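Local atomic coordinates of protein RMD9, mitochondrial (Saccharomyces cerevisiae S288C, PDB entry 7A9X), a protein that binds a dodecameric RNA motif in the 3'-UTR of mitochondrial mRNAs and takes part in their processing or stability. Residues G250-F255 and L288-D293; Q328-A333 and D338-I343. One frame throughout, in Å; residues are numbered along the deposited sequence.

Contact 1: residues G250-F255 and L288-D293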
# COMPACT_ATOMS: atom_id res chain seq x y z
N GLY A 250 11.97 19.73 2.75
CA GLY A 250 12.97 18.88 2.13
C GLY A 250 14.30 18.92 2.85
O GLY A 250 14.98 17.90 2.99
N LEU A 251 14.70 20.10 3.32
CA LEU A 251 15.97 20.23 4.02
C LEU A 251 15.93 19.53 5.38
O LEU A 251 16.91 18.91 5.80
CB LEU A 251 16.33 21.70 4.19
CG LEU A 251 17.80 22.03 4.49
CD1 LEU A 251 18.71 21.36 3.47
CD2 LEU A 251 18.01 23.53 4.49
N ILE A 252 14.79 19.60 6.07
CA ILE A 252 14.64 18.87 7.33
C ILE A 252 14.73 17.36 7.09
O ILE A 252 15.41 16.65 7.83
CB ILE A 252 13.31 19.25 8.01
CG1 ILE A 252 13.36 20.70 8.49
CG2 ILE A 252 13.02 18.31 9.18
CD1 ILE A 252 12.00 21.27 8.81
N LYS A 253 14.07 16.87 6.04
CA LYS A 253 14.09 15.44 5.75
C LYS A 253 15.50 14.95 5.46
O LYS A 253 15.89 13.86 5.90
CB LYS A 253 13.15 15.12 4.59
CG LYS A 253 11.67 15.32 4.90
CD LYS A 253 10.79 14.89 3.74
CE LYS A 253 9.32 15.03 4.08
NZ LYS A 253 8.43 14.48 3.02
N VAL A 254 16.27 15.73 4.69
CA VAL A 254 17.65 15.35 4.40
C VAL A 254 18.45 15.22 5.70
O VAL A 254 19.14 14.22 5.92
CB VAL A 254 18.29 16.38 3.45
CG1 VAL A 254 19.79 16.14 3.34
CG2 VAL A 254 17.64 16.33 2.08
N PHE A 255 18.33 16.22 6.58
CA PHE A 255 19.09 16.21 7.82
C PHE A 255 18.63 15.13 8.78
O PHE A 255 19.42 14.67 9.62
CB PHE A 255 19.00 17.59 8.48
CG PHE A 255 19.84 18.63 7.80
CD1 PHE A 255 21.13 18.33 7.37
CD2 PHE A 255 19.35 19.91 7.58
CE1 PHE A 255 21.91 19.28 6.75
CE2 PHE A 255 20.13 20.87 6.95
CZ PHE A 255 21.41 20.55 6.53
N LEU A 288 6.01 13.65 10.82
CA LEU A 288 6.00 12.22 10.54
C LEU A 288 7.37 11.72 10.11
O LEU A 288 7.72 10.56 10.39
CB LEU A 288 4.96 11.89 9.46
CG LEU A 288 3.50 12.10 9.85
CD1 LEU A 288 2.59 11.80 8.66
CD2 LEU A 288 3.12 11.24 11.04
N SER A 289 8.16 12.56 9.45
CA SER A 289 9.52 12.16 9.08
C SER A 289 10.38 11.90 10.31
O SER A 289 11.20 10.97 10.31
CB SER A 289 10.15 13.23 8.18
OG SER A 289 11.42 12.81 7.71
N PHE A 290 10.21 12.70 11.37
CA PHE A 290 10.95 12.45 12.60
C PHE A 290 10.58 11.10 13.20
O PHE A 290 11.41 10.47 13.87
CB PHE A 290 10.70 13.56 13.62
CG PHE A 290 11.50 14.80 13.39
CD1 PHE A 290 12.85 14.85 13.72
CD2 PHE A 290 10.91 15.94 12.87
CE1 PHE A 290 13.59 16.00 13.51
CE2 PHE A 290 11.65 17.09 12.66
CZ PHE A 290 12.99 17.12 12.98
N ILE A 291 9.35 10.64 12.98
CA ILE A 291 8.90 9.40 13.58
C ILE A 291 9.39 8.20 12.78
O ILE A 291 9.94 7.25 13.34
CB ILE A 291 7.36 9.40 13.69
CG1 ILE A 291 6.90 10.53 14.60
CG2 ILE A 291 6.85 8.05 14.19
CD1 ILE A 291 5.40 10.62 14.73
N GLY A 292 9.22 8.24 11.46
CA GLY A 292 9.49 7.07 10.64
C GLY A 292 10.85 7.03 9.99
O GLY A 292 11.26 5.98 9.47
N ASP A 293 11.59 8.15 10.01
CA ASP A 293 12.88 8.21 9.34
C ASP A 293 14.07 8.44 10.26
O ASP A 293 15.21 8.21 9.83
CB ASP A 293 12.88 9.31 8.27
CG ASP A 293 11.92 9.02 7.14
OD1 ASP A 293 11.76 7.83 6.80
OD2 ASP A 293 11.32 9.97 6.60

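Contact 2: residues Q328-A333 and D338-I343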
# COMPACT_ATOMS: atom_id res chain seq x y z
N GLN A 328 9.37 -1.05 12.63
CA GLN A 328 10.40 -1.86 12.01
C GLN A 328 11.79 -1.40 12.42
O GLN A 328 12.70 -2.23 12.61
CB GLN A 328 10.24 -1.83 10.49
CG GLN A 328 9.03 -2.61 9.99
CD GLN A 328 8.74 -2.39 8.52
OE1 GLN A 328 9.29 -1.48 7.90
NE2 GLN A 328 7.88 -3.23 7.96
N ASN A 329 11.98 -0.09 12.58
CA ASN A 329 13.28 0.43 13.01
C ASN A 329 13.60 0.01 14.44
O ASN A 329 14.76 -0.28 14.76
CB ASN A 329 13.31 1.95 12.87
CG ASN A 329 13.34 2.40 11.43
OD1 ASN A 329 13.76 1.66 10.55
ND2 ASN A 329 12.90 3.63 11.19
N ILE A 330 12.59 -0.01 15.31
CA ILE A 330 12.80 -0.48 16.68
C ILE A 330 13.21 -1.95 16.68
O ILE A 330 14.13 -2.36 17.40
CB ILE A 330 11.53 -0.26 17.52
CG1 ILE A 330 11.24 1.24 17.67
CG2 ILE A 330 11.66 -0.92 18.88
CD1 ILE A 330 9.93 1.52 18.38
N TRP A 331 12.54 -2.77 15.86
CA TRP A 331 12.85 -4.19 15.82
C TRP A 331 14.23 -4.45 15.23
O TRP A 331 14.98 -5.30 15.73
CB TRP A 331 11.77 -4.93 15.03
CG TRP A 331 11.92 -6.42 15.00
CD1 TRP A 331 12.07 -7.21 13.90
CD2 TRP A 331 11.94 -7.30 16.13
NE1 TRP A 331 12.18 -8.53 14.28
CE2 TRP A 331 12.10 -8.61 15.64
CE3 TRP A 331 11.83 -7.11 17.52
CZ2 TRP A 331 12.16 -9.72 16.48
CZ3 TRP A 331 11.89 -8.21 18.35
CH2 TRP A 331 12.06 -9.50 17.83
N LYS A 332 14.59 -3.72 14.17
CA LYS A 332 15.90 -3.92 13.56
C LYS A 332 17.03 -3.46 14.47
O LYS A 332 18.10 -4.08 14.50
CB LYS A 332 15.98 -3.19 12.22
CG LYS A 332 15.03 -3.75 11.17
CD LYS A 332 14.90 -2.81 9.98
CE LYS A 332 13.79 -3.26 9.05
NZ LYS A 332 13.53 -2.27 7.96
N ALA A 333 16.81 -2.39 15.24
CA ALA A 333 17.89 -1.79 16.02
C ALA A 333 17.99 -2.34 17.43
O ALA A 333 19.10 -2.44 17.97
CB ALA A 333 17.72 -0.28 16.07
N ASP A 338 9.00 -6.07 23.50
CA ASP A 338 8.16 -5.28 24.40
C ASP A 338 8.09 -3.83 23.95
O ASP A 338 7.03 -3.20 24.04
CB ASP A 338 8.69 -5.37 25.83
CG ASP A 338 8.17 -6.60 26.56
OD1 ASP A 338 7.06 -7.07 26.22
OD2 ASP A 338 8.86 -7.10 27.47
N HIS A 339 9.20 -3.28 23.45
CA HIS A 339 9.17 -1.92 22.92
C HIS A 339 8.27 -1.83 21.70
O HIS A 339 7.49 -0.88 21.56
CB HIS A 339 10.58 -1.44 22.60
CG HIS A 339 10.68 0.04 22.40
ND1 HIS A 339 11.85 0.66 22.00
CD2 HIS A 339 9.77 1.03 22.56
CE1 HIS A 339 11.65 1.96 21.92
NE2 HIS A 339 10.39 2.21 22.25
N VAL A 340 8.36 -2.81 20.80
CA VAL A 340 7.46 -2.88 19.65
C VAL A 340 6.02 -3.06 20.12
O VAL A 340 5.09 -2.45 19.57
CB VAL A 340 7.90 -4.01 18.71
CG1 VAL A 340 6.88 -4.21 17.59
CG2 VAL A 340 9.27 -3.72 18.13
N TYR A 341 5.82 -3.89 21.15
CA TYR A 341 4.47 -4.16 21.63
C TYR A 341 3.86 -2.93 22.30
O TYR A 341 2.66 -2.67 22.16
CB TYR A 341 4.50 -5.34 22.60
CG TYR A 341 3.15 -5.75 23.15
CD1 TYR A 341 2.11 -6.11 22.30
CD2 TYR A 341 2.93 -5.80 24.51
CE1 TYR A 341 0.88 -6.49 22.80
CE2 TYR A 341 1.70 -6.18 25.02
CZ TYR A 341 0.68 -6.53 24.16
OH TYR A 341 -0.54 -6.91 24.67
N ARG A 342 4.67 -2.15 23.01
CA ARG A 342 4.15 -0.96 23.68
C ARG A 342 3.74 0.11 22.67
O ARG A 342 2.73 0.79 22.86
CB ARG A 342 5.19 -0.41 24.66
CG ARG A 342 5.31 -1.23 25.94
CD ARG A 342 6.24 -0.58 26.96
NE ARG A 342 7.65 -0.83 26.67
CZ ARG A 342 8.46 0.03 26.06
NH1 ARG A 342 9.73 -0.28 25.85
NH2 ARG A 342 7.99 1.21 25.65
N ILE A 343 4.52 0.29 21.60
CA ILE A 343 4.16 1.27 20.59
C ILE A 343 2.92 0.82 19.84
O ILE A 343 2.03 1.63 19.54
CB ILE A 343 5.35 1.52 19.64
CG1 ILE A 343 6.54 2.09 20.41
CG2 ILE A 343 4.94 2.46 18.50
CD1 ILE A 343 6.25 3.40 21.11

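Contact 1: residues G250-F255 and L288-D293
Ser289 lies against the aliphatic part of Lys253, while the preceding residue, Ile252, meets the ring of Phe290. These two pairs join helix 245-257 to helix 281-292, the first helices of two successive pentatricopeptide repeats inferred for this region, PPR3 and PPR4. The backbones come closest at Lys253 and Ser289, whose CA atoms are 6.5 Å apart. The small side chain of Ser289 is consistent with so close an approach. Its CB points at the opposing helix, and its OG stands 3.8 Å from Lys253 CG, an apolar neighbour. The hydroxyl finds its polar partner within its own segment: with OG turned anti to the backbone N (chi1 -175°), it donates to Asp293 OD2 at 3.1 Å, and the oxygen receives it with its anti lone pair, the one away from OD1. Beyond CG the lysine chain runs on extended, carrying NZ away from the serine toward Glu285, one turn earlier on the same helix as Ser289, with which it makes a long, weak ion pair. Lys253 NZ and Asp293 OD2 remain 6.4 Å apart, so any attraction between them acts at a distance. On the apolar side, the CG2 branch of Ile252 approaches the far end of the Phe290 ring obliquely, 3.9 Å from CE2, and the two side chains cross at about a right angle. Phe290 also stacks on Phe303 and meets Phe268 edge-to-face, linking the pair to helices 297-308 and 261-270. In pentatricopeptide proteins the first helices line the RNA-binding groove, consistent with the bound RNA lying about 6 Å from the nearest atom here. No hydrogen bond joins the two segments; they adhere through methyl, methylene and ring contacts, with the buried hydroxyl satisfied by Asp293 and the lysine amino group directed toward Glu285.

Contact 2: residues Q328-A333 and D338-I343
Ile330 packs against His339 inside the helical hairpin of a pentatricopeptide repeat, inferred as PPR5, whose two helix segments run antiparallel at 170° with axes 9.3 Å apart. Ile330 is central to the contact, and its two branches divide the work. CG2 reaches 3.5 Å from His339 ND1 and also lies alongside Val340 CG2. CG1 lies beside the backbone N and anti to the carbonyl carbon (chi1 -65°), and the extended chain beyond it sets CD1 over one face of the imidazole, a CH-pi contact 4.0 Å from the ring centroid. The same methyl touches Ile343 CG1. His339 has CG anti to its own N (chi1 -165°), which turns the ring toward Ile330, and is held at both ring nitrogens, by Gln334 at ND1 and Glu301 at NE2; together these bonds fix the rotation of the ring under the methyl. With oxygens of Gln334 and Glu301 at the two nitrogens, a protonated imidazole may be favoured. A leucine in its place would probably leave Glu301 and Gln334 without their ring partner and deprive Ile330 CD1 of the flat surface it rests on. At the other flank, Val340 CG2 comes 4.2 Å from Trp331 CB.

Following the chain from the N terminus, contact 1 is made first: segment 250-255 meets segment 288-293 across 32 intervening residues, among them helix 261-270. Contact 2 opens only after this, and closes a much tighter turn, with four residues between 328-333 and 338-343. The two are therefore in series, neither nested nor crossed, with centres about 19 Å apart. Contact 1 joins neighbouring repeats, whereas contact 2 holds together the two helices of a single one. Helix 297-308 touches Phe290 of contact 1 and Ile330 and Ile343 of contact 2. The segments also touch directly, Asn329 ND2 packing 3.3 Å from Gly292 O.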